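Local coordinates for ectonucleoside triphosphate diphosphohydrolase 4 (Homo sapiens, PDB 6WG5), which belongs to the GDA1/CD39 family and has the two-lobed fold of the actin-like ATPase superfamily, at residues F56-P61 with Q478-A483; Y128-A133 with H166-S171; V394-G399 with L429-A434. All coordinates share one frame; numbering follows the deposited sequence.

Contact 1 of 3, residues F56-P61 with Q478-A483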
loop_
_atom_site.group_PDB
_atom_site.type_symbol
_atom_site.label_atom_id
_atom_site.label_comp_id
_atom_site.label_asym_id
_atom_site.label_seq_id
_atom_site.Cartn_x
_atom_site.Cartn_y
_atom_site.Cartn_z
ATOM N N PHE A 56 3.881 -14.487 -8.500
ATOM C CA PHE A 56 5.273 -14.115 -8.287
ATOM C C PHE A 56 6.026 -15.327 -7.763
ATOM O O PHE A 56 5.556 -15.997 -6.839
ATOM C CB PHE A 56 5.404 -12.958 -7.288
ATOM C CG PHE A 56 4.622 -11.732 -7.664
ATOM C CD1 PHE A 56 5.247 -10.653 -8.265
ATOM C CD2 PHE A 56 3.264 -11.653 -7.403
ATOM C CE1 PHE A 56 4.529 -9.523 -8.607
ATOM C CE2 PHE A 56 2.543 -10.526 -7.744
ATOM C CZ PHE A 56 3.176 -9.460 -8.346
ATOM N N VAL A 57 7.186 -15.605 -8.347
ATOM C CA VAL A 57 8.077 -16.652 -7.860
ATOM C C VAL A 57 9.220 -15.980 -7.114
ATOM O O VAL A 57 9.924 -15.131 -7.673
ATOM C CB VAL A 57 8.603 -17.531 -9.005
ATOM C CG1 VAL A 57 9.533 -18.612 -8.461
ATOM C CG2 VAL A 57 7.448 -18.160 -9.767
ATOM N N TYR A 58 9.399 -16.358 -5.853
ATOM C CA TYR A 58 10.491 -15.869 -5.030
ATOM C C TYR A 58 11.449 -17.010 -4.724
ATOM O O TYR A 58 11.036 -18.163 -4.571
ATOM C CB TYR A 58 9.972 -15.270 -3.720
ATOM C CG TYR A 58 9.067 -14.077 -3.913
ATOM C CD1 TYR A 58 9.589 -12.796 -4.019
ATOM C CD2 TYR A 58 7.691 -14.233 -3.990
ATOM C CE1 TYR A 58 8.768 -11.704 -4.197
ATOM C CE2 TYR A 58 6.861 -13.145 -4.168
ATOM C CZ TYR A 58 7.405 -11.883 -4.271
ATOM O OH TYR A 58 6.584 -10.794 -4.447
ATOM N N CYS A 59 12.733 -16.681 -4.640
ATOM C CA CYS A 59 13.755 -17.646 -4.277
ATOM C C CYS A 59 14.667 -17.043 -3.219
ATOM O O CYS A 59 14.673 -15.831 -2.990
ATOM C CB CYS A 59 14.572 -18.089 -5.499
ATOM S SG CYS A 59 15.383 -16.744 -6.392
ATOM N N TRP A 60 15.436 -17.912 -2.566
ATOM C CA TRP A 60 16.374 -17.483 -1.538
ATOM C C TRP A 60 17.427 -18.563 -1.363
ATOM O O TRP A 60 17.145 -19.741 -1.607
ATOM C CB TRP A 60 15.657 -17.215 -0.206
ATOM C CG TRP A 60 14.809 -18.356 0.282
ATOM C CD1 TRP A 60 15.206 -19.392 1.077
ATOM C CD2 TRP A 60 13.418 -18.567 0.012
ATOM N NE1 TRP A 60 14.148 -20.236 1.316
ATOM C CE2 TRP A 60 13.039 -19.753 0.674
ATOM C CE3 TRP A 60 12.456 -17.869 -0.725
ATOM C CZ2 TRP A 60 11.741 -20.255 0.619
ATOM C CZ3 TRP A 60 11.168 -18.370 -0.778
ATOM C CH2 TRP A 60 10.822 -19.550 -0.110
ATOM N N PRO A 61 18.636 -18.205 -0.950
ATOM C CA PRO A 61 19.663 -19.207 -0.661
ATOM C C PRO A 61 19.466 -19.779 0.738
ATOM O O PRO A 61 18.584 -19.365 1.489
ATOM C CB PRO A 61 20.961 -18.410 -0.771
ATOM C CG PRO A 61 20.578 -17.040 -0.329
ATOM C CD PRO A 61 19.146 -16.834 -0.761
ATOM N N GLN A 478 6.152 -4.856 -3.584
ATOM C CA GLN A 478 5.376 -6.087 -3.668
ATOM C C GLN A 478 4.872 -6.434 -2.273
ATOM O O GLN A 478 5.646 -6.897 -1.429
ATOM C CB GLN A 478 6.222 -7.232 -4.225
ATOM C CG GLN A 478 7.136 -6.864 -5.385
ATOM C CD GLN A 478 6.374 -6.523 -6.649
ATOM O OE1 GLN A 478 5.144 -6.491 -6.659
ATOM N NE2 GLN A 478 7.107 -6.268 -7.727
ATOM N N TRP A 479 3.578 -6.218 -2.023
ATOM C CA TRP A 479 3.009 -6.727 -0.779
ATOM C C TRP A 479 3.087 -8.246 -0.736
ATOM O O TRP A 479 3.133 -8.834 0.351
ATOM C CB TRP A 479 1.565 -6.250 -0.593
ATOM C CG TRP A 479 0.539 -6.867 -1.512
ATOM C CD1 TRP A 479 -0.008 -6.300 -2.625
ATOM C CD2 TRP A 479 -0.078 -8.157 -1.378
ATOM N NE1 TRP A 479 -0.919 -7.156 -3.196
ATOM C CE2 TRP A 479 -0.979 -8.302 -2.451
ATOM C CE3 TRP A 479 0.049 -9.203 -0.458
ATOM C CZ2 TRP A 479 -1.748 -9.450 -2.629
ATOM C CZ3 TRP A 479 -0.715 -10.341 -0.640
ATOM C CH2 TRP A 479 -1.603 -10.455 -1.715
ATOM N N THR A 480 3.122 -8.895 -1.902
ATOM C CA THR A 480 3.332 -10.338 -1.942
ATOM C C THR A 480 4.689 -10.718 -1.362
ATOM O O THR A 480 4.858 -11.833 -0.855
ATOM C CB THR A 480 3.207 -10.849 -3.378
ATOM O OG1 THR A 480 4.089 -10.111 -4.233
ATOM C CG2 THR A 480 1.776 -10.702 -3.879
ATOM N N LEU A 481 5.667 -9.811 -1.429
ATOM C CA LEU A 481 6.973 -10.083 -0.838
ATOM C C LEU A 481 6.888 -10.143 0.682
ATOM O O LEU A 481 7.517 -11.001 1.312
ATOM C CB LEU A 481 7.978 -9.019 -1.277
ATOM C CG LEU A 481 9.375 -9.109 -0.663
ATOM C CD1 LEU A 481 10.016 -10.456 -0.951
ATOM C CD2 LEU A 481 10.241 -7.978 -1.187
ATOM N N GLY A 482 6.126 -9.235 1.291
ATOM C CA GLY A 482 5.908 -9.316 2.724
ATOM C C GLY A 482 5.110 -10.540 3.116
ATOM O O GLY A 482 5.287 -11.075 4.215
ATOM N N ALA A 483 4.226 -11.003 2.230
ATOM C CA ALA A 483 3.448 -12.204 2.513
ATOM C C ALA A 483 4.341 -13.438 2.541
ATOM O O ALA A 483 4.333 -14.198 3.516
ATOM C CB ALA A 483 2.339 -12.363 1.473
#

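Contact 2 of 3, residues Y128-A133 with H166-S171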
loop_
_atom_site.group_PDB
_atom_site.type_symbol
_atom_site.label_atom_id
_atom_site.label_comp_id
_atom_site.label_asym_id
_atom_site.label_seq_id
_atom_site.Cartn_x
_atom_site.Cartn_y
_atom_site.Cartn_z
ATOM N N TYR A 128 1.065 -20.045 -2.279
ATOM C CA TYR A 128 0.104 -19.250 -1.527
ATOM C C TYR A 128 -0.763 -18.466 -2.502
ATOM O O TYR A 128 -0.244 -17.766 -3.377
ATOM C CB TYR A 128 0.809 -18.298 -0.556
ATOM C CG TYR A 128 1.648 -19.003 0.486
ATOM C CD1 TYR A 128 1.052 -19.636 1.569
ATOM C CD2 TYR A 128 3.034 -19.034 0.389
ATOM C CE1 TYR A 128 1.811 -20.285 2.526
ATOM C CE2 TYR A 128 3.802 -19.681 1.342
ATOM C CZ TYR A 128 3.186 -20.304 2.409
ATOM O OH TYR A 128 3.940 -20.950 3.364
ATOM N N ILE A 129 -2.078 -18.595 -2.354
ATOM C CA ILE A 129 -3.047 -17.870 -3.169
ATOM C C ILE A 129 -3.834 -16.971 -2.227
ATOM O O ILE A 129 -4.643 -17.456 -1.426
ATOM C CB ILE A 129 -3.975 -18.816 -3.944
ATOM C CG1 ILE A 129 -3.150 -19.699 -4.886
ATOM C CG2 ILE A 129 -5.020 -18.017 -4.723
ATOM C CD1 ILE A 129 -3.959 -20.737 -5.638
ATOM N N LEU A 130 -3.600 -15.665 -2.323
ATOM C CA LEU A 130 -4.180 -14.687 -1.411
ATOM C C LEU A 130 -5.023 -13.706 -2.213
ATOM O O LEU A 130 -4.508 -13.027 -3.108
ATOM C CB LEU A 130 -3.079 -13.962 -0.636
ATOM C CG LEU A 130 -2.037 -14.889 -0.005
ATOM C CD1 LEU A 130 -0.914 -14.082 0.625
ATOM C CD2 LEU A 130 -2.679 -15.812 1.022
ATOM N N CYS A 131 -6.311 -13.634 -1.890
ATOM C CA CYS A 131 -7.269 -12.819 -2.623
ATOM C C CYS A 131 -7.614 -11.573 -1.820
ATOM O O CYS A 131 -7.690 -11.620 -0.589
ATOM C CB CYS A 131 -8.541 -13.616 -2.921
ATOM S SG CYS A 131 -8.233 -15.331 -3.405
ATOM N N THR A 132 -7.834 -10.462 -2.525
ATOM C CA THR A 132 -8.047 -9.178 -1.869
ATOM C C THR A 132 -9.491 -8.701 -2.015
ATOM O O THR A 132 -10.417 -9.372 -1.547
ATOM C CB THR A 132 -7.070 -8.137 -2.424
ATOM O OG1 THR A 132 -7.173 -8.090 -3.852
ATOM C CG2 THR A 132 -5.642 -8.482 -2.028
ATOM N N ALA A 133 -9.700 -7.550 -2.662
ATOM C CA ALA A 133 -11.003 -6.893 -2.609
ATOM C C ALA A 133 -12.051 -7.620 -3.442
ATOM O O ALA A 133 -13.240 -7.588 -3.102
ATOM C CB ALA A 133 -10.875 -5.444 -3.076
ATOM N N HIS A 166 -3.136 -22.429 2.893
ATOM C CA HIS A 166 -2.412 -21.788 1.802
ATOM C C HIS A 166 -3.322 -20.992 0.876
ATOM O O HIS A 166 -2.836 -20.103 0.168
ATOM C CB HIS A 166 -1.647 -22.840 0.997
ATOM C CG HIS A 166 -0.507 -23.461 1.746
ATOM N ND1 HIS A 166 0.786 -23.461 1.268
ATOM C CD2 HIS A 166 -0.465 -24.097 2.941
ATOM C CE1 HIS A 166 1.574 -24.072 2.135
ATOM N NE2 HIS A 166 0.839 -24.467 3.159
ATOM N N ALA A 167 -4.619 -21.288 0.858
ATOM C CA ALA A 167 -5.596 -20.538 0.078
ATOM C C ALA A 167 -6.485 -19.771 1.046
ATOM O O ALA A 167 -7.117 -20.373 1.921
ATOM C CB ALA A 167 -6.428 -21.467 -0.805
ATOM N N GLU A 168 -6.535 -18.452 0.891
ATOM C CA GLU A 168 -7.172 -17.609 1.890
ATOM C C GLU A 168 -7.548 -16.271 1.271
ATOM O O GLU A 168 -6.881 -15.783 0.355
ATOM C CB GLU A 168 -6.240 -17.404 3.092
ATOM C CG GLU A 168 -6.709 -16.380 4.115
ATOM C CD GLU A 168 -5.664 -16.107 5.177
ATOM O OE1 GLU A 168 -6.003 -15.476 6.202
ATOM O OE2 GLU A 168 -4.499 -16.519 4.982
ATOM N N VAL A 169 -8.629 -15.691 1.785
ATOM C CA VAL A 169 -9.020 -14.321 1.477
ATOM C C VAL A 169 -8.495 -13.447 2.607
ATOM O O VAL A 169 -9.006 -13.497 3.731
ATOM C CB VAL A 169 -10.542 -14.184 1.329
ATOM C CG1 VAL A 169 -10.924 -12.735 1.043
ATOM C CG2 VAL A 169 -11.054 -15.103 0.233
ATOM N N ILE A 170 -7.478 -12.642 2.316
ATOM C CA ILE A 170 -6.855 -11.808 3.337
ATOM C C ILE A 170 -7.647 -10.517 3.492
ATOM O O ILE A 170 -8.266 -10.020 2.545
ATOM C CB ILE A 170 -5.379 -11.529 2.990
ATOM C CG1 ILE A 170 -5.266 -10.729 1.686
ATOM C CG2 ILE A 170 -4.608 -12.842 2.883
ATOM C CD1 ILE A 170 -3.864 -10.221 1.399
ATOM N N SER A 171 -7.629 -9.972 4.704
ATOM C CA SER A 171 -8.291 -8.709 4.984
ATOM C C SER A 171 -7.435 -7.541 4.505
ATOM O O SER A 171 -6.236 -7.678 4.246
ATOM C CB SER A 171 -8.567 -8.568 6.481
ATOM O OG SER A 171 -7.361 -8.611 7.227
#

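Contact 3 of 3, residues V394-G399 with L429-A434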
loop_
_atom_site.group_PDB
_atom_site.type_symbol
_atom_site.label_atom_id
_atom_site.label_comp_id
_atom_site.label_asym_id
_atom_site.label_seq_id
_atom_site.Cartn_x
_atom_site.Cartn_y
_atom_site.Cartn_z
ATOM N N VAL A 394 3.043 17.111 -12.737
ATOM C CA VAL A 394 3.039 18.451 -13.308
ATOM C C VAL A 394 3.905 19.418 -12.510
ATOM O O VAL A 394 4.577 20.278 -13.092
ATOM C CB VAL A 394 1.604 19.004 -13.455
ATOM C CG1 VAL A 394 0.769 18.079 -14.317
ATOM C CG2 VAL A 394 0.952 19.216 -12.107
ATOM N N LEU A 395 3.912 19.305 -11.181
ATOM C CA LEU A 395 4.760 20.177 -10.376
ATOM C C LEU A 395 6.229 19.772 -10.435
ATOM O O LEU A 395 7.099 20.608 -10.169
ATOM C CB LEU A 395 4.277 20.189 -8.924
ATOM C CG LEU A 395 2.799 20.542 -8.732
ATOM C CD1 LEU A 395 2.442 20.600 -7.250
ATOM C CD2 LEU A 395 2.448 21.858 -9.423
ATOM N N ARG A 396 6.522 18.516 -10.770
ATOM C CA ARG A 396 7.889 18.082 -11.061
ATOM C C ARG A 396 8.794 18.198 -9.837
ATOM O O ARG A 396 9.958 18.594 -9.939
ATOM C CB ARG A 396 8.467 18.873 -12.235
ATOM C CG ARG A 396 7.734 18.652 -13.544
ATOM C CD ARG A 396 8.015 17.269 -14.106
ATOM N NE ARG A 396 8.391 17.327 -15.515
ATOM C CZ ARG A 396 8.947 16.325 -16.187
ATOM N NH1 ARG A 396 9.203 15.173 -15.580
ATOM N NH2 ARG A 396 9.254 16.478 -17.469
ATOM N N MET A 397 8.266 17.841 -8.671
ATOM C CA MET A 397 9.050 17.849 -7.442
ATOM C C MET A 397 8.760 16.607 -6.614
ATOM O O MET A 397 8.620 16.672 -5.388
ATOM C CB MET A 397 8.791 19.115 -6.631
ATOM C CG MET A 397 7.336 19.513 -6.533
ATOM S SD MET A 397 7.111 20.875 -5.381
ATOM C CE MET A 397 8.109 22.153 -6.148
ATOM N N GLY A 398 8.669 15.456 -7.273
ATOM C CA GLY A 398 8.593 14.203 -6.550
ATOM C C GLY A 398 9.832 13.960 -5.710
ATOM O O GLY A 398 10.912 14.498 -5.963
ATOM N N GLY A 399 9.664 13.128 -4.685
ATOM C CA GLY A 399 10.751 12.820 -3.777
ATOM C C GLY A 399 10.547 13.434 -2.407
ATOM O O GLY A 399 9.431 13.427 -1.881
ATOM N N LEU A 429 5.584 19.514 -21.701
ATOM C CA LEU A 429 6.328 20.076 -20.579
ATOM C C LEU A 429 6.265 19.180 -19.351
ATOM O O LEU A 429 7.187 19.192 -18.528
ATOM C CB LEU A 429 5.786 21.464 -20.241
ATOM C CG LEU A 429 6.473 22.202 -19.088
ATOM C CD1 LEU A 429 7.899 22.588 -19.460
ATOM C CD2 LEU A 429 5.664 23.427 -18.693
ATOM N N TYR A 430 5.201 18.401 -19.209
ATOM C CA TYR A 430 4.960 17.637 -17.999
ATOM C C TYR A 430 5.420 16.194 -18.183
ATOM O O TYR A 430 5.859 15.781 -19.259
ATOM C CB TYR A 430 3.480 17.722 -17.626
ATOM C CG TYR A 430 3.000 19.149 -17.504
ATOM C CD1 TYR A 430 3.567 20.011 -16.576
ATOM C CD2 TYR A 430 1.992 19.639 -18.322
ATOM C CE1 TYR A 430 3.143 21.317 -16.458
ATOM C CE2 TYR A 430 1.558 20.949 -18.210
ATOM C CZ TYR A 430 2.138 21.782 -17.277
ATOM O OH TYR A 430 1.716 23.088 -17.159
ATOM N N ALA A 431 5.332 15.422 -17.103
ATOM C CA ALA A 431 5.765 14.033 -17.142
ATOM C C ALA A 431 4.940 13.251 -18.155
ATOM O O ALA A 431 3.741 13.490 -18.323
ATOM C CB ALA A 431 5.639 13.401 -15.757
ATOM N N SER A 432 5.592 12.307 -18.837
ATOM C CA SER A 432 4.897 11.493 -19.828
ATOM C C SER A 432 3.734 10.718 -19.223
ATOM O O SER A 432 2.846 10.278 -19.963
ATOM C CB SER A 432 5.880 10.529 -20.495
ATOM O OG SER A 432 6.528 9.716 -19.531
ATOM N N HIS A 433 3.718 10.541 -17.900
ATOM C CA HIS A 433 2.606 9.866 -17.241
ATOM C C HIS A 433 1.366 10.744 -17.153
ATOM O O HIS A 433 0.257 10.217 -17.013
ATOM C CB HIS A 433 3.024 9.426 -15.834
ATOM C CG HIS A 433 1.933 8.750 -15.060
ATOM N ND1 HIS A 433 1.206 9.392 -14.081
ATOM C CD2 HIS A 433 1.448 7.487 -15.120
ATOM C CE1 HIS A 433 0.320 8.555 -13.571
ATOM N NE2 HIS A 433 0.446 7.392 -14.185
ATOM N N ALA A 434 1.524 12.062 -17.238
ATOM C CA ALA A 434 0.418 12.979 -17.005
ATOM C C ALA A 434 -0.477 13.057 -18.234
ATOM O O ALA A 434 -0.000 13.299 -19.347
ATOM C CB ALA A 434 0.944 14.369 -16.648
#

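Contact 1 of 3, residues F56-P61 with Q478-A483
Tyr58 reaches from the strand to the first turn of the helix, and its OH meets OG1 of Thr480 in a hydrogen bond of 2.6 Å. Either hydroxyl could be the donor. OG1 of Thr480 lies at the edge of the Tyr58 ring, in its plane, and at the same time over one face of the Phe56 ring. It stands 3.6 Å above the Phe56 ring plane, offset toward the rim. With chi1 at 54°, OG1 of Thr480 sits between its backbone N and carbonyl carbon and faces the Tyr58 hydroxyl. CG2 of Thr480 adds apolar contact, 3.9 Å from CD2 of Phe56. CD1 of Leu481 approaches the Tyr58 ring obliquely, 3.7 Å from CE1 of that ring. The N of Leu481 is also near the Tyr58 hydroxyl, but the angle is poor and its hydrogen bond goes to O of Gln478 instead. These four residues, Phe56, Tyr58, Thr480 and Leu481, are buried and form the tight part.

Gln478 makes the looser side. It is partly exposed and poorly ordered. Its chain bends at chi2 (-68°), which brings OE1 to 3.7 Å from CE1 of Phe56. The amide and ring planes are 53° apart, so the two groups do not stack.

Strand 53-61 pairs antiparallel with strand 40-48, and on its other edge with strand 74-75; strand 85-88 also pairs with it. Gln75 touches Phe56, Tyr58 and Gln478. Helix 479-487 lies across this sheet, with Trp479 and Leu481 also packed on helix 172-186.

Contact 2 of 3, residues Y128-A133 with H166-S171
Tyr128 and His166 lie side by side at one end of the strand pair. Their ring planes are only 8° apart, but the rings are slid so that they barely overlap, with centroids 4.8 Å apart. CE1 of Tyr128 stands over one face of the His166 ring, near its rim, and is 3.6 Å from ND1. Both residues have CG anti to the carbonyl carbon, and their rings lie nearly parallel. ND1 of His166 is hydrogen-bonded to O of Leu127, which limits rotation of the imidazole.

Beyond the rings the backbones run parallel. Ile129 N donates to His166 O at 3.0 Å, and Glu168 N donates to Ile129 O. Cys131 N to Glu168 O and Ile170 N to Cys131 O continue the ladder. Helices 133-136 and 140-157 join the two strands, which makes a beta-alpha-beta crossover. In the actin-like fold this is consistent with the last two parallel strands of the first lobe's sheet.

Ile129, Ala167, Cys131 and Val169 point to the face covered by helix 140-157. CB of Cys131 lies 4.3 Å from CG2 of Val169 there. Leu130 and Glu168 point to the other face, where helix 479-487 packs on Leu130. Ile170 crosses Leu130 at about a right angle, with its CG2 4.0 Å from CB of Leu130. At chi1 63° CG1 of Ile170 is tucked back against its own backbone, 3.4 Å from O of Cys131. From there its extended chain carries CD1 to CG2 of Thr132, 4.2 Å away.

Contact 3 of 3, residues V394-G399 with L429-A434
Val394 and Arg396 meet Tyr430 and Ala431 in a loop-to-loop packing contact, without a hydrogen bond between the two segments. One loop joins helices 386-392 and 403-414, the other helices 418-427 and 436-456. Val394 lies over one face of the Tyr430 ring. Its CG1 is 4.3 Å from the ring centroid and 22° off the ring normal, a CH-pi contact. CG of Leu429 sits over the opposite face of that ring. CB of Ala434 closes in on CG1 of Val394 at 4.4 Å. Val394, Tyr430 and Ala434 are buried.

Arg396 lies on the exposed side. Its chain bends at chi2 (-72°) and chi3, and the guanidinium comes to lie over the Tyr430-Ala431 peptide. N of Ala431 is over the centre of the group, 3.8 Å from CZ of Arg396. O of Leu429 is at its edge, 3.6 Å from NH2 of Arg396. Glu392 makes a long, weak ion pair with NH1.

Ala431 to Ala434 form a type I beta turn. The loops belong to the helical crossover between parallel strands 381-385 and 466-468, as in the second lobe of actin-like folds.

Contacts 1 and 2 are neighbours, with centres 15 Å apart. Both reach the same sheet. Helix 479-487, which carries one segment of contact 1, also packs on Leu130 and Ile170 of contact 2. Trp479 CZ3 lies 3.8 Å from Ile170 CD1, and Ala483 CB is 3.8 Å from Leu130 CD1. Contact 3 belongs to the second sheet's lobe. Its centre is 31 Å from that of contact 1 and 35 Å from that of contact 2, with nearest atoms about 16 and 20 Å apart. Contacts 2 and 3 lie on opposite sides of the chain's centre. Each involves a helical crossover between parallel strands, one in either lobe.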